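Long-range contacts in secreted in xylem 3 (Fusarium oxysporum, PDB 5OD4), which is a fungal effector secreted in the host's xylem that probably suppresses plant immunity and, as the avirulence protein Avr2, can be recognised by the host: residues Leu59-Pro67 and Ser105-Ala115; Gln72-Arg83 and Cys95-Arg106. All blocks are in the same frame, centred on the assembly; numbering follows the deposited sequence. Where two conformers were deposited one is given.

Interaction 1 (Leu59-Pro67 and Ser105-Ala115); sequences LRTVIDVAP and SRGPATISWDA. With EDO (1,2-ethanediol), chain D.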
# COMPACT_ATOMS: atom_id res chain seq x y z
N LEU A 59 -12.43 11.50 5.26
CA LEU A 59 -11.14 11.35 4.63
C LEU A 59 -10.98 9.92 4.19
O LEU A 59 -11.44 8.99 4.88
CB LEU A 59 -9.99 11.72 5.60
CG LEU A 59 -9.39 13.05 5.98
CD1 LEU A 59 -8.05 12.79 6.66
CD2 LEU A 59 -9.20 13.85 4.72
N ARG A 60 -10.28 9.76 3.06
CA ARG A 60 -9.89 8.47 2.54
C ARG A 60 -8.41 8.34 2.56
O ARG A 60 -7.70 9.29 2.16
CB ARG A 60 -10.34 8.37 1.10
CG ARG A 60 -11.81 8.37 0.85
CD ARG A 60 -12.51 7.07 1.13
NE ARG A 60 -12.19 6.01 0.15
CZ ARG A 60 -12.76 4.80 0.20
NH1 ARG A 60 -13.63 4.51 1.15
NH2 ARG A 60 -12.47 3.87 -0.69
N THR A 61 -7.90 7.19 2.99
CA THR A 61 -6.48 6.85 2.82
C THR A 61 -6.34 6.18 1.44
O THR A 61 -7.16 5.34 1.08
CB THR A 61 -6.04 5.91 3.93
OG1 THR A 61 -6.23 6.53 5.21
CG2 THR A 61 -4.59 5.47 3.78
N VAL A 62 -5.29 6.56 0.72
CA VAL A 62 -5.04 6.09 -0.64
C VAL A 62 -3.61 5.62 -0.77
O VAL A 62 -2.68 6.31 -0.29
CB VAL A 62 -5.30 7.21 -1.67
CG1 VAL A 62 -5.20 6.66 -3.08
CG2 VAL A 62 -6.68 7.86 -1.45
N ILE A 63 -3.42 4.50 -1.46
CA ILE A 63 -2.10 4.06 -1.87
C ILE A 63 -2.12 3.88 -3.38
O ILE A 63 -2.95 3.16 -3.89
CB ILE A 63 -1.70 2.75 -1.20
CG1 ILE A 63 -1.74 2.90 0.32
CG2 ILE A 63 -0.31 2.28 -1.69
CD1 ILE A 63 -1.31 1.69 1.11
N ASP A 64 -1.17 4.52 -4.06
CA ASP A 64 -0.94 4.31 -5.50
C ASP A 64 0.43 3.68 -5.69
O ASP A 64 1.39 4.08 -5.05
CB ASP A 64 -0.96 5.64 -6.26
CG ASP A 64 -2.28 6.34 -6.28
OD1 ASP A 64 -3.34 5.70 -6.39
OD2 ASP A 64 -2.26 7.62 -6.24
N VAL A 65 0.51 2.73 -6.67
CA VAL A 65 1.77 2.08 -7.02
C VAL A 65 1.89 2.14 -8.54
O VAL A 65 0.95 1.77 -9.24
CB VAL A 65 1.78 0.63 -6.54
CG1 VAL A 65 3.07 -0.07 -7.00
CG2 VAL A 65 1.65 0.56 -5.02
N ALA A 66 3.05 2.60 -9.06
CA ALA A 66 3.18 2.73 -10.50
C ALA A 66 4.61 2.50 -10.92
O ALA A 66 5.56 2.76 -10.16
CB ALA A 66 2.74 4.11 -10.96
N PRO A 67 4.81 2.08 -12.17
CA PRO A 67 6.16 2.11 -12.75
C PRO A 67 6.70 3.54 -12.80
O PRO A 67 5.91 4.50 -12.79
CB PRO A 67 5.97 1.59 -14.19
CG PRO A 67 4.62 0.91 -14.18
CD PRO A 67 3.82 1.69 -13.18
N SER A 105 0.83 -2.87 -17.91
CA SER A 105 0.04 -1.77 -17.41
C SER A 105 0.89 -0.56 -17.11
O SER A 105 2.08 -0.66 -16.80
CB SER A 105 -0.80 -2.20 -16.23
OG SER A 105 -0.06 -2.49 -15.09
N ARG A 106 0.24 0.59 -17.16
CA ARG A 106 0.88 1.85 -16.83
C ARG A 106 0.62 2.32 -15.41
O ARG A 106 1.33 3.17 -14.89
CB ARG A 106 0.44 2.91 -17.84
CG ARG A 106 1.00 2.58 -19.21
CD ARG A 106 0.69 3.56 -20.30
NE ARG A 106 1.33 3.12 -21.54
CZ ARG A 106 0.96 2.06 -22.27
NH1 ARG A 106 -0.07 1.31 -21.90
NH2 ARG A 106 1.62 1.75 -23.37
N GLY A 107 -0.44 1.79 -14.79
CA GLY A 107 -0.76 2.19 -13.45
C GLY A 107 -1.42 3.55 -13.37
O GLY A 107 -1.76 4.16 -14.39
N PRO A 108 -1.63 4.02 -12.16
CA PRO A 108 -1.31 3.29 -10.92
C PRO A 108 -2.28 2.15 -10.65
O PRO A 108 -3.43 2.16 -11.07
CB PRO A 108 -1.48 4.37 -9.85
CG PRO A 108 -2.50 5.29 -10.41
CD PRO A 108 -2.25 5.33 -11.89
N ALA A 109 -1.78 1.18 -9.91
CA ALA A 109 -2.60 0.29 -9.10
C ALA A 109 -2.95 1.06 -7.84
O ALA A 109 -2.07 1.69 -7.24
CB ALA A 109 -1.87 -0.99 -8.77
N THR A 110 -4.24 1.04 -7.43
CA THR A 110 -4.70 1.91 -6.33
C THR A 110 -5.54 1.10 -5.36
O THR A 110 -6.35 0.27 -5.75
CB THR A 110 -5.54 3.07 -6.93
OG1 THR A 110 -4.72 3.83 -7.83
CG2 THR A 110 -6.08 3.97 -5.86
N ILE A 111 -5.34 1.41 -4.09
CA ILE A 111 -6.15 0.93 -2.98
C ILE A 111 -6.60 2.11 -2.16
O ILE A 111 -5.81 3.02 -1.95
CB ILE A 111 -5.32 -0.04 -2.11
CG1 ILE A 111 -4.89 -1.25 -2.90
CG2 ILE A 111 -6.03 -0.38 -0.84
CD1 ILE A 111 -3.92 -2.13 -2.17
N SER A 112 -7.84 2.09 -1.66
CA SER A 112 -8.26 3.17 -0.76
C SER A 112 -9.28 2.66 0.23
O SER A 112 -9.91 1.64 0.01
CB SER A 112 -8.81 4.37 -1.53
OG SER A 112 -10.02 4.08 -2.20
N TRP A 113 -9.41 3.42 1.31
CA TRP A 113 -10.33 3.06 2.40
C TRP A 113 -10.67 4.28 3.22
O TRP A 113 -9.98 5.30 3.15
CB TRP A 113 -9.77 1.94 3.27
CG TRP A 113 -8.50 2.25 4.00
CD1 TRP A 113 -8.37 2.79 5.24
CD2 TRP A 113 -7.18 1.95 3.57
NE1 TRP A 113 -7.06 2.83 5.62
CE2 TRP A 113 -6.30 2.32 4.60
CE3 TRP A 113 -6.63 1.36 2.41
CZ2 TRP A 113 -4.94 2.11 4.52
CZ3 TRP A 113 -5.27 1.19 2.34
CH2 TRP A 113 -4.44 1.56 3.37
N ASP A 114 -11.73 4.20 4.01
CA ASP A 114 -12.08 5.30 4.92
C ASP A 114 -11.00 5.40 6.00
O ASP A 114 -10.71 4.44 6.70
CB ASP A 114 -13.44 5.05 5.56
CG ASP A 114 -14.59 5.13 4.60
OD1 ASP A 114 -14.50 5.72 3.51
OD2 ASP A 114 -15.69 4.67 4.99
N ALA A 115 -10.44 6.59 6.17
CA ALA A 115 -9.31 6.75 7.07
C ALA A 115 -9.69 6.39 8.49
O ALA A 115 -10.77 6.78 8.96
CB ALA A 115 -8.80 8.17 6.99
C1 EDO D . 1.31 7.35 -12.99
O1 EDO D . 0.12 8.08 -13.23
C2 EDO D . 1.24 6.13 -13.90
O2 EDO D . 0.47 6.37 -15.09
O HOH W 1 -12.68 8.46 7.84
O HOH W 2 -11.02 7.15 -2.47
O HOH W 3 -6.45 4.98 7.51

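Interaction 2 (Gln72-Arg83 and Cys95-Arg106); sequences QAIANYEIEVRR and CFHTARLSTGSR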
# COMPACT_ATOMS: atom_id res chain seq x y z
N GLN A 72 5.82 1.06 -18.77
CA GLN A 72 4.91 -0.06 -18.48
C GLN A 72 5.56 -1.00 -17.47
O GLN A 72 6.79 -1.16 -17.44
CB GLN A 72 4.63 -0.83 -19.76
CG GLN A 72 3.84 -0.05 -20.79
CD GLN A 72 3.82 -0.83 -22.07
OE1 GLN A 72 4.77 -0.75 -22.86
NE2 GLN A 72 2.78 -1.64 -22.28
N ALA A 73 4.73 -1.67 -16.67
CA ALA A 73 5.23 -2.73 -15.81
C ALA A 73 5.83 -3.86 -16.65
O ALA A 73 5.23 -4.29 -17.64
CB ALA A 73 4.10 -3.26 -14.95
N ILE A 74 6.98 -4.38 -16.23
CA ILE A 74 7.67 -5.44 -16.95
C ILE A 74 7.36 -6.82 -16.44
O ILE A 74 7.87 -7.82 -16.97
CB ILE A 74 9.20 -5.23 -16.96
CG1 ILE A 74 9.83 -5.45 -15.58
CG2 ILE A 74 9.55 -3.86 -17.49
CD1 ILE A 74 11.32 -5.28 -15.58
N ALA A 75 6.52 -6.91 -15.42
CA ALA A 75 6.15 -8.14 -14.72
C ALA A 75 4.84 -7.87 -14.01
O ALA A 75 4.36 -6.74 -13.96
CB ALA A 75 7.24 -8.60 -13.78
N ASN A 76 4.30 -8.95 -13.42
CA ASN A 76 3.13 -8.80 -12.53
C ASN A 76 3.57 -8.61 -11.11
O ASN A 76 4.53 -9.24 -10.66
CB ASN A 76 2.28 -10.07 -12.61
CG ASN A 76 1.70 -10.29 -13.98
OD1 ASN A 76 1.01 -9.43 -14.51
ND2 ASN A 76 1.95 -11.48 -14.54
N TYR A 77 2.86 -7.74 -10.39
CA TYR A 77 3.16 -7.46 -8.98
C TYR A 77 1.92 -7.59 -8.15
O TYR A 77 0.80 -7.20 -8.53
CB TYR A 77 3.72 -6.02 -8.81
CG TYR A 77 4.99 -5.76 -9.58
CD1 TYR A 77 4.94 -5.43 -10.94
CD2 TYR A 77 6.22 -5.83 -8.98
CE1 TYR A 77 6.09 -5.19 -11.64
CE2 TYR A 77 7.39 -5.56 -9.69
CZ TYR A 77 7.32 -5.25 -11.01
OH TYR A 77 8.41 -4.98 -11.79
N GLU A 78 2.12 -8.14 -6.95
CA GLU A 78 1.13 -8.26 -5.89
C GLU A 78 1.32 -7.11 -4.92
O GLU A 78 2.45 -6.85 -4.47
CB GLU A 78 1.33 -9.61 -5.20
CG GLU A 78 0.43 -9.90 -4.01
CD GLU A 78 -1.00 -10.17 -4.35
OE1 GLU A 78 -1.41 -10.12 -5.51
OE2 GLU A 78 -1.78 -10.46 -3.39
N ILE A 79 0.23 -6.42 -4.57
CA ILE A 79 0.24 -5.30 -3.65
C ILE A 79 -0.76 -5.63 -2.54
O ILE A 79 -1.92 -5.92 -2.82
CB ILE A 79 -0.17 -4.00 -4.36
CG1 ILE A 79 0.76 -3.69 -5.52
CG2 ILE A 79 -0.21 -2.85 -3.38
CD1 ILE A 79 0.15 -2.79 -6.56
N GLU A 80 -0.30 -5.64 -1.28
CA GLU A 80 -1.15 -6.05 -0.17
C GLU A 80 -1.06 -5.08 0.96
O GLU A 80 0.03 -4.62 1.31
CB GLU A 80 -0.76 -7.46 0.32
CG GLU A 80 -0.85 -8.52 -0.73
CD GLU A 80 -0.51 -9.93 -0.29
OE1 GLU A 80 -0.02 -10.15 0.84
OE2 GLU A 80 -0.78 -10.85 -1.11
N VAL A 81 -2.21 -4.84 1.60
CA VAL A 81 -2.28 -4.08 2.84
C VAL A 81 -2.91 -4.95 3.91
O VAL A 81 -4.04 -5.45 3.72
CB VAL A 81 -3.08 -2.78 2.68
CG1 VAL A 81 -3.19 -2.06 4.02
CG2 VAL A 81 -2.45 -1.90 1.62
N ARG A 82 -2.21 -5.11 5.03
CA ARG A 82 -2.79 -5.67 6.24
C ARG A 82 -3.01 -4.55 7.25
O ARG A 82 -2.31 -3.54 7.24
CB ARG A 82 -1.87 -6.74 6.85
CG ARG A 82 -1.63 -7.88 5.88
CD ARG A 82 -0.83 -9.03 6.44
NE ARG A 82 -1.61 -9.77 7.38
CZ ARG A 82 -1.48 -9.81 8.71
NH1 ARG A 82 -0.64 -9.09 9.39
NH2 ARG A 82 -2.29 -10.61 9.31
N ARG A 83 -4.01 -4.73 8.11
CA ARG A 83 -4.25 -3.77 9.20
C ARG A 83 -4.18 -4.51 10.52
O ARG A 83 -4.72 -5.63 10.66
CB ARG A 83 -5.55 -3.00 9.02
CG ARG A 83 -6.82 -3.82 9.14
CD ARG A 83 -8.06 -2.94 8.98
NE ARG A 83 -9.27 -3.71 9.13
CZ ARG A 83 -10.50 -3.20 9.13
NH1 ARG A 83 -10.67 -1.89 9.09
NH2 ARG A 83 -11.55 -3.99 9.24
N CYS A 95 -5.98 -9.26 6.61
CA CYS A 95 -5.74 -8.88 5.22
C CYS A 95 -6.86 -7.92 4.83
O CYS A 95 -8.02 -8.29 4.86
CB CYS A 95 -5.76 -10.11 4.31
SG CYS A 95 -5.39 -9.71 2.58
N PHE A 96 -6.50 -6.70 4.50
CA PHE A 96 -7.45 -5.61 4.38
C PHE A 96 -7.80 -5.31 2.94
O PHE A 96 -8.99 -5.28 2.57
CB PHE A 96 -6.86 -4.40 5.12
CG PHE A 96 -7.79 -3.23 5.28
CD1 PHE A 96 -9.14 -3.36 5.47
CD2 PHE A 96 -7.23 -1.94 5.31
CE1 PHE A 96 -9.95 -2.23 5.64
CE2 PHE A 96 -8.01 -0.81 5.51
CZ PHE A 96 -9.37 -0.96 5.68
N HIS A 97 -6.80 -5.08 2.09
CA HIS A 97 -7.03 -4.80 0.68
C HIS A 97 -5.84 -5.29 -0.12
O HIS A 97 -4.73 -5.27 0.37
CB HIS A 97 -7.21 -3.30 0.40
CG HIS A 97 -8.49 -2.74 0.89
ND1 HIS A 97 -9.70 -3.07 0.33
CD2 HIS A 97 -8.78 -1.94 1.95
CE1 HIS A 97 -10.67 -2.44 1.00
NE2 HIS A 97 -10.13 -1.75 1.98
N THR A 98 -6.10 -5.66 -1.37
CA THR A 98 -5.03 -6.03 -2.28
C THR A 98 -5.27 -5.43 -3.65
O THR A 98 -6.39 -5.05 -4.00
CB THR A 98 -4.89 -7.56 -2.41
OG1 THR A 98 -6.04 -8.05 -3.09
CG2 THR A 98 -4.74 -8.27 -1.06
N ALA A 99 -4.19 -5.37 -4.44
CA ALA A 99 -4.27 -4.90 -5.81
C ALA A 99 -3.17 -5.55 -6.62
O ALA A 99 -2.28 -6.17 -6.10
CB ALA A 99 -4.18 -3.39 -5.89
N ARG A 100 -3.32 -5.47 -7.94
CA ARG A 100 -2.34 -6.00 -8.89
C ARG A 100 -1.85 -4.90 -9.82
O ARG A 100 -2.63 -4.05 -10.26
CB ARG A 100 -2.95 -7.11 -9.73
CG ARG A 100 -3.52 -8.27 -8.94
CD ARG A 100 -2.44 -9.17 -8.41
NE ARG A 100 -1.80 -9.89 -9.51
CZ ARG A 100 -0.73 -10.66 -9.40
NH1 ARG A 100 -0.15 -10.81 -8.22
NH2 ARG A 100 -0.24 -11.22 -10.48
N LEU A 101 -0.56 -4.95 -10.14
CA LEU A 101 0.03 -4.18 -11.25
C LEU A 101 0.45 -5.23 -12.26
O LEU A 101 1.37 -5.98 -12.02
CB LEU A 101 1.23 -3.29 -10.74
CG LEU A 101 1.89 -2.42 -11.83
CD1 LEU A 101 0.97 -1.30 -12.28
CD2 LEU A 101 3.20 -1.88 -11.31
N SER A 102 -0.28 -5.31 -13.40
CA SER A 102 -0.09 -6.36 -14.37
C SER A 102 0.97 -5.99 -15.42
O SER A 102 1.19 -4.82 -15.73
CB SER A 102 -1.41 -6.57 -15.12
OG SER A 102 -1.84 -5.33 -15.65
N THR A 103 1.60 -7.01 -16.00
CA THR A 103 2.59 -6.77 -17.06
C THR A 103 1.96 -5.93 -18.17
O THR A 103 0.89 -6.24 -18.66
CB THR A 103 3.02 -8.10 -17.65
OG1 THR A 103 3.48 -8.88 -16.58
CG2 THR A 103 4.14 -7.92 -18.66
N GLY A 104 2.65 -4.87 -18.57
CA GLY A 104 2.17 -3.99 -19.61
C GLY A 104 1.33 -2.83 -19.16
O GLY A 104 1.08 -1.91 -19.94
N SER A 105 0.83 -2.87 -17.91
CA SER A 105 0.04 -1.77 -17.41
C SER A 105 0.89 -0.56 -17.11
O SER A 105 2.08 -0.66 -16.80
CB SER A 105 -0.80 -2.20 -16.23
OG SER A 105 -0.06 -2.49 -15.09
N ARG A 106 0.24 0.59 -17.16
CA ARG A 106 0.88 1.85 -16.83
C ARG A 106 0.62 2.32 -15.41
O ARG A 106 1.33 3.17 -14.89
CB ARG A 106 0.44 2.91 -17.84
CG ARG A 106 1.00 2.58 -19.21
CD ARG A 106 0.69 3.56 -20.30
NE ARG A 106 1.33 3.12 -21.54
CZ ARG A 106 0.96 2.06 -22.27
NH1 ARG A 106 -0.07 1.31 -21.90
NH2 ARG A 106 1.62 1.75 -23.37

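Interaction 1 (Leu59-Pro67 and Ser105-Ala115)
R60 to V65 pair with D114 back to A109 as neighbouring antiparallel strands, at 166°, with T61-W113, I63-I111 and V65-A109 as the hydrogen-bonded pairs. One further bond, from A115 N to L59 O, carries the ladder past the last pair. On the face of T61, I63 and W113, the threonine lies over the indole: T61 CB sits 3.8 Å from the centroid of the five-membered ring of W113, a CH-pi contact, while CG2, anti to the backbone N, reaches CZ2 at 3.5 Å. I63 CD1 meets the ring's rim at W113 CH2, 3.9 Å away. A water joins T61 OG1 to W113 NE1. This is the inner face of one sheet of a beta-sandwich, where I63, V65, A109 and W113 meet strand 77-85 of the other sheet. The face of V62, D64, T110 and S112 is mixed: V62 CG1 packs on T110 CG2, and D64 OD1 accepts from T110 OG1 at 2.7 Å, on its anti side, while OD2 is held by R49 and Y51; this would favour a charged carboxylate. At the end of the ladder R60, bent at chi2 (-78°) and chi3 (-71°), folds back across the backbone of W113, so that its NH1 reaches D114 OD1 at 2.8 Å in a salt bridge from above the carboxylate plane and its NH2 reaches S112 OG at 2.9 Å. Just ahead of strand 109-114, G107 has a positive phi, which suits glycine, and precedes the cis peptide of P108, whose CB packs on D64 CB.

Interaction 2 (Gln72-Arg83 and Cys95-Arg106)
Residues Y77 to R82 run antiparallel to L101 back to C95, their short axes at 156°, until a classic beta bulge breaks the register: V81 O accepts from both F96 N and H97 N. The extra residue turns F96 toward the partner strand, where its flat ring is covered on both faces. R83 crosses one face with CD over the ring centre, 3.6 Å from the centroid, and its guanidinium lies nearly parallel to the ring, planes 9° apart; the opposite face receives CD2 of H97. A long, flat-ended arginine suits this place, its methylenes giving CH-pi contact and its charge a second partner in D94. Small and large residues interlock on the inward side. The small A99 sits beside the branched I79, with CB atoms 4.3 Å apart; L101, its CG anti to the backbone N (chi1 -179°), packs against both the methyl of A73, with L101 CG 3.9 Å from A73 CB, and the ring of Y77, whose CD1 meets L101 CD2 at 4.0 Å. On the outer side R100 doubles back over Y77 O, its NH1 reaching E78 OE1 at 3.1 Å, and it has D128 as a further partner. Beyond the strands the type II turn S102-S105 fits against residues 72-76: N76 OD1 takes T103 N at 2.9 Å from above its carbonyl plane, while the amide of Q72 stacks on the R106 guanidinium and gives NE2 to G104 O. At G104 a CB would press on the preceding carbonyl oxygen, so glycine suits this corner. This hairpin lies at one side of its sheet: strand 77-85 is flanked by strand 119-127, strand 94-101 is outermost, C95 is tied to C5 by a disulfide, I79 and V81 face strands 60-66 and 109-114, and A99 packs on I111 of the latter.

In the fold
Interaction 1 and interaction 2 belong to the two facing sheets of the beta-sandwich, their centres 10 Å apart. Strand 60-66 leads on to 77-85, and 94-101 to 109-114, so the chain passes into the second sheet, makes a hairpin and returns to the first; S105 and R106 on the return are common to both contacts. The inner faces interlock closely: W113 CG lies 3.4 Å from F96 CE2, their rings edge-to-face, I111 CG2 is 3.4 Å from H97 CB, and A109 CB is 3.5 Å from I79 CD1. The ethanediol, probably from the crystallisation liquor, lies beside G107 next to this return.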